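Local coordinates for glucosamine kinase (Streptacidiphilus jiangxiensis, PDB 6HWJ), which catalyses the ATP- and magnesium-dependent phosphorylation of D-glucosamine to D-glucosamine 6-phosphate, and acts more weakly on glucose, at residues L210-D213 and Q214-P218; A372-S375 and F376-A379. All coordinates share one frame; numbering follows the deposited sequence.

How the interactions relate
Both contacts are local, each made within one helix: interaction 1 at the N-terminal end of helix 212-234, interaction 2 in the middle of helix 362-386. The two helices pack against each other, and Leu216 CD2 of interaction 1 lies 3.4 Å from Ala372 N of interaction 2. Interaction 1 lies at the surface and is ruled by its place at a helix start, where side chains stand in for missing backbone partners in a capping box. Interaction 2 is partly buried; its main-chain bonds are those of a regular helix, its side-chain bond is a weak salt bridge on the exposed flank, and its buried flank carries Phe376.

Interaction 1 (L210-D213 and Q214-P218); sequences LTMD and QALLP
Gln214 folds back over Thr211 at the start of helix 212-234, and its side chain touches the threonine from CB to OE1. Gln214 CB sits 3.5 Å from Thr211 OG1 and about as near to Thr211 O. With chi1 at -71°, anti to the carbonyl carbon and beside the backbone N, Gln214 CG heads back toward the helix start, where it comes within 3.3 Å of Thr211 OG1. The chain then runs on extended, carrying CD past the hydroxyl and placing OE1 in front of the backbone of Thr211. There Gln214 OE1 accepts a nearly straight bond from Thr211 N at 2.9 Å, the donor tilted 21° from the amide carbonyl plane. Leu210 lies beside the same oxygen, with Leu210 CD2 3.7 Å from Gln214 OE1.

The return bond runs from Gln214 N to Thr211 OG1, 3.1 Å long. Thr211 is the N-cap residue, and with Gln214 this exchange forms a capping box: the hydroxyl takes up an N-H of the first turn, while the glutamine carbonyl takes up the N-H of the cap itself. A chi1 of 63° sets OG1 between backbone N and carbonyl carbon, facing the helix.

The first helical bond follows, Ala215 N to Thr211 O at 2.9 Å. On another side of the turn Met212 lays its CG 3.6 Å from Leu216 CD1, with SD farther along the same leucine. Both residues also touch Trp368 of helix 362-386, whose NE1 is hydrogen-bonded to Ala215 O. Farther along, Leu217 N is bonded weakly to Asp213 O and, also weakly, to Gln214 O.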
loop_
_atom_site.group_PDB
_atom_site.type_symbol
_atom_site.label_atom_id
_atom_site.label_comp_id
_atom_site.label_asym_id
_atom_site.label_seq_id
_atom_site.Cartn_x
_atom_site.Cartn_y
_atom_site.Cartn_z
ATOM N N LEU A 210 -29.024 -1.885 -10.215
ATOM C CA LEU A 210 -28.840 -0.765 -9.309
ATOM C C LEU A 210 -29.167 0.523 -10.057
ATOM O O LEU A 210 -28.990 0.610 -11.267
ATOM C CB LEU A 210 -27.410 -0.683 -8.780
ATOM C CG LEU A 210 -26.898 -1.830 -7.915
ATOM C CD1 LEU A 210 -25.427 -1.598 -7.615
ATOM C CD2 LEU A 210 -27.677 -1.945 -6.630
ATOM N N THR A 211 -29.658 1.511 -9.327
ATOM C CA THR A 211 -29.819 2.843 -9.877
ATOM C C THR A 211 -28.480 3.564 -9.878
ATOM O O THR A 211 -27.536 3.167 -9.189
ATOM C CB THR A 211 -30.804 3.653 -9.045
ATOM O OG1 THR A 211 -30.267 3.809 -7.729
ATOM C CG2 THR A 211 -32.137 2.938 -8.974
ATOM N N MET A 212 -28.414 4.652 -10.654
ATOM C CA MET A 212 -27.224 5.489 -10.634
ATOM C C MET A 212 -26.903 5.948 -9.220
ATOM O O MET A 212 -25.746 5.898 -8.786
ATOM C CB MET A 212 -27.420 6.698 -11.564
ATOM C CG MET A 212 -26.189 7.575 -11.713
ATOM S SD MET A 212 -24.777 6.715 -12.409
ATOM C CE MET A 212 -25.273 6.534 -14.115
ATOM N N ASP A 213 -27.923 6.387 -8.467
ATOM C CA ASP A 213 -27.690 6.830 -7.093
ATOM C C ASP A 213 -27.030 5.732 -6.271
ATOM O O ASP A 213 -26.074 5.981 -5.527
ATOM C CB ASP A 213 -29.007 7.254 -6.446
ATOM C CG ASP A 213 -28.837 7.655 -5.007
ATOM O OD1 ASP A 213 -28.282 8.746 -4.769
ATOM O OD2 ASP A 213 -29.227 6.868 -4.112
ATOM N N GLN A 214 -27.542 4.505 -6.379
ATOM C CA GLN A 214 -26.997 3.409 -5.602
ATOM C C GLN A 214 -25.576 3.088 -6.039
ATOM O O GLN A 214 -24.714 2.793 -5.205
ATOM C CB GLN A 214 -27.878 2.171 -5.745
ATOM C CG GLN A 214 -29.202 2.313 -5.033
ATOM C CD GLN A 214 -30.191 1.251 -5.457
ATOM O OE1 GLN A 214 -30.170 0.772 -6.597
ATOM N NE2 GLN A 214 -31.077 0.882 -4.536
ATOM N N ALA A 215 -25.328 3.133 -7.347
ATOM C CA ALA A 215 -23.988 2.813 -7.842
ATOM C C ALA A 215 -22.992 3.931 -7.562
ATOM O O ALA A 215 -21.782 3.672 -7.558
ATOM C CB ALA A 215 -24.033 2.516 -9.330
ATOM N N LEU A 216 -23.463 5.146 -7.315
ATOM C CA LEU A 216 -22.573 6.255 -6.998
ATOM C C LEU A 216 -22.205 6.319 -5.517
ATOM O O LEU A 216 -21.173 6.900 -5.165
ATOM C CB LEU A 216 -23.208 7.581 -7.408
ATOM C CG LEU A 216 -23.251 7.866 -8.906
ATOM C CD1 LEU A 216 -24.083 9.085 -9.216
ATOM C CD2 LEU A 216 -21.812 8.043 -9.472
ATOM N N LEU A 217 -23.000 5.734 -4.643
ATOM C CA LEU A 217 -22.731 5.878 -3.213
ATOM C C LEU A 217 -21.334 5.411 -2.832
ATOM O O LEU A 217 -20.656 6.124 -2.066
ATOM C CB LEU A 217 -23.808 5.140 -2.402
ATOM C CG LEU A 217 -23.577 5.101 -0.888
ATOM C CD1 LEU A 217 -23.547 6.494 -0.289
ATOM C CD2 LEU A 217 -24.670 4.240 -0.218
ATOM N N PRO A 218 -20.834 4.262 -3.303
ATOM C CA PRO A 218 -19.468 3.867 -2.908
ATOM C C PRO A 218 -18.414 4.903 -3.272
ATOM O O PRO A 218 -17.429 5.071 -2.538
ATOM C CB PRO A 218 -19.245 2.542 -3.662
ATOM C CG PRO A 218 -20.659 2.011 -3.865
ATOM C CD PRO A 218 -21.486 3.238 -4.131
#

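Interaction 2 (A372-S375 and F376-A379)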
loop_
_atom_site.group_PDB
_atom_site.type_symbol
_atom_site.label_atom_id
_atom_site.label_comp_id
_atom_site.label_asym_id
_atom_site.label_seq_id
_atom_site.Cartn_x
_atom_site.Cartn_y
_atom_site.Cartn_z
ATOM N N ALA A 372 -19.035 9.516 -10.806
ATOM C CA ALA A 372 -18.330 8.927 -9.666
ATOM C C ALA A 372 -17.134 9.782 -9.258
ATOM O O ALA A 372 -16.863 9.963 -8.061
ATOM C CB ALA A 372 -17.878 7.502 -10.000
ATOM N N GLN A 373 -16.419 10.346 -10.243
ATOM C CA GLN A 373 -15.311 11.232 -9.917
ATOM C C GLN A 373 -15.800 12.481 -9.207
ATOM O O GLN A 373 -15.180 12.918 -8.238
ATOM C CB GLN A 373 -14.517 11.551 -11.196
ATOM C CG GLN A 373 -13.807 10.269 -11.738
ATOM C CD GLN A 373 -13.030 10.465 -13.041
ATOM O OE1 GLN A 373 -11.997 11.124 -13.071
ATOM N NE2 GLN A 373 -13.519 9.860 -14.116
ATOM N N ARG A 374 -16.935 13.051 -9.649
ATOM C CA ARG A 374 -17.515 14.190 -8.957
ATOM C C ARG A 374 -18.010 13.811 -7.561
ATOM O O ARG A 374 -17.795 14.565 -6.598
ATOM C CB ARG A 374 -18.652 14.773 -9.793
ATOM C CG ARG A 374 -19.386 15.954 -9.146
ATOM C CD ARG A 374 -18.415 17.036 -8.683
ATOM N NE ARG A 374 -17.511 17.454 -9.753
ATOM C CZ ARG A 374 -16.381 18.129 -9.565
ATOM N NH1 ARG A 374 -15.628 18.458 -10.603
ATOM N NH2 ARG A 374 -16.002 18.471 -8.341
ATOM N N SER A 375 -18.668 12.647 -7.429
ATOM C CA SER A 375 -19.136 12.206 -6.116
ATOM C C SER A 375 -17.977 12.025 -5.145
ATOM O O SER A 375 -18.079 12.405 -3.974
ATOM C CB SER A 375 -19.924 10.892 -6.235
ATOM O OG SER A 375 -21.040 11.032 -7.102
ATOM N N PHE A 376 -16.881 11.420 -5.605
ATOM C CA PHE A 376 -15.718 11.222 -4.754
ATOM C C PHE A 376 -15.150 12.550 -4.282
ATOM O O PHE A 376 -14.954 12.760 -3.083
ATOM C CB PHE A 376 -14.640 10.428 -5.505
ATOM C CG PHE A 376 -13.384 10.221 -4.713
ATOM C CD1 PHE A 376 -12.413 11.205 -4.657
ATOM C CD2 PHE A 376 -13.182 9.043 -4.007
ATOM C CE1 PHE A 376 -11.274 11.025 -3.910
ATOM C CE2 PHE A 376 -12.030 8.847 -3.290
ATOM C CZ PHE A 376 -11.080 9.847 -3.221
ATOM N N LEU A 377 -14.859 13.457 -5.224
ATOM C CA LEU A 377 -14.255 14.739 -4.871
ATOM C C LEU A 377 -15.152 15.572 -3.957
ATOM O O LEU A 377 -14.666 16.202 -3.010
ATOM C CB LEU A 377 -13.937 15.520 -6.146
ATOM C CG LEU A 377 -12.773 15.000 -6.978
ATOM C CD1 LEU A 377 -12.665 15.769 -8.283
ATOM C CD2 LEU A 377 -11.461 15.083 -6.198
ATOM N N ASP A 378 -16.460 15.618 -4.241
ATOM C CA ASP A 378 -17.369 16.381 -3.388
ATOM C C ASP A 378 -17.370 15.840 -1.962
ATOM O O ASP A 378 -17.257 16.602 -0.991
ATOM C CB ASP A 378 -18.780 16.364 -3.976
ATOM C CG ASP A 378 -18.892 17.191 -5.241
ATOM O OD1 ASP A 378 -17.902 17.859 -5.619
ATOM O OD2 ASP A 378 -19.972 17.173 -5.865
ATOM N N ALA A 379 -17.486 14.517 -1.814
ATOM C CA ALA A 379 -17.440 13.915 -0.486
ATOM C C ALA A 379 -16.096 14.160 0.181
ATOM O O ALA A 379 -16.031 14.481 1.373
ATOM C CB ALA A 379 -17.732 12.418 -0.593
#
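Arg374 and Asp378, one turn apart, are joined by a salt bridge, with Arg374 NH2 3.4 Å from Asp378 OD1. The bond is long and weak, yet its N-H points almost straight at the oxygen (174°), which lies at the edge of the guanidinium and in its plane. The two flat groups are not coplanar, their planes standing 38° apart. Bends at chi2 and chi3 curl the arginine toward the aspartate, laying its aliphatic part against the carboxylate: Arg374 CD is 3.2 Å from Asp378 OD1 and equally near Asp378 OD2. Both residues are exposed, so solvent probably screens the attraction and the bridge is likely to add little.

Van der Waals contact is lighter. Leu377 CD1 lies loosely over one face of the Arg374 guanidinium, 4.6 Å from Arg374 CZ, and Leu377 CG rests 3.4 Å from Gln373 O.

The main-chain bonds are those of a regular alpha-helix, each reaching back four residues. Phe376 N donates to Ala372 O at 2.9 Å, and Asp378 N to Arg374 O at the same length; Leu377 and Ala379 repeat the pattern to Gln373 and Ser375. Ser375 OG stays within its own helix too, bonded to Ala371 O, whereas Gln373 OE1 is hydrogen-bonded to Arg402 NH2 of helix 398-416.

Different flanks of this turn meet different helices. Ala372, Ser375 and Ala379 pack on helix 212-234, while Leu377 touches Val339 of helix 335-356. Phe376 fits between these two helices, its side chain touching Thr226 of helix 212-234 and Val339, Met342 and Thr343 of helix 335-356.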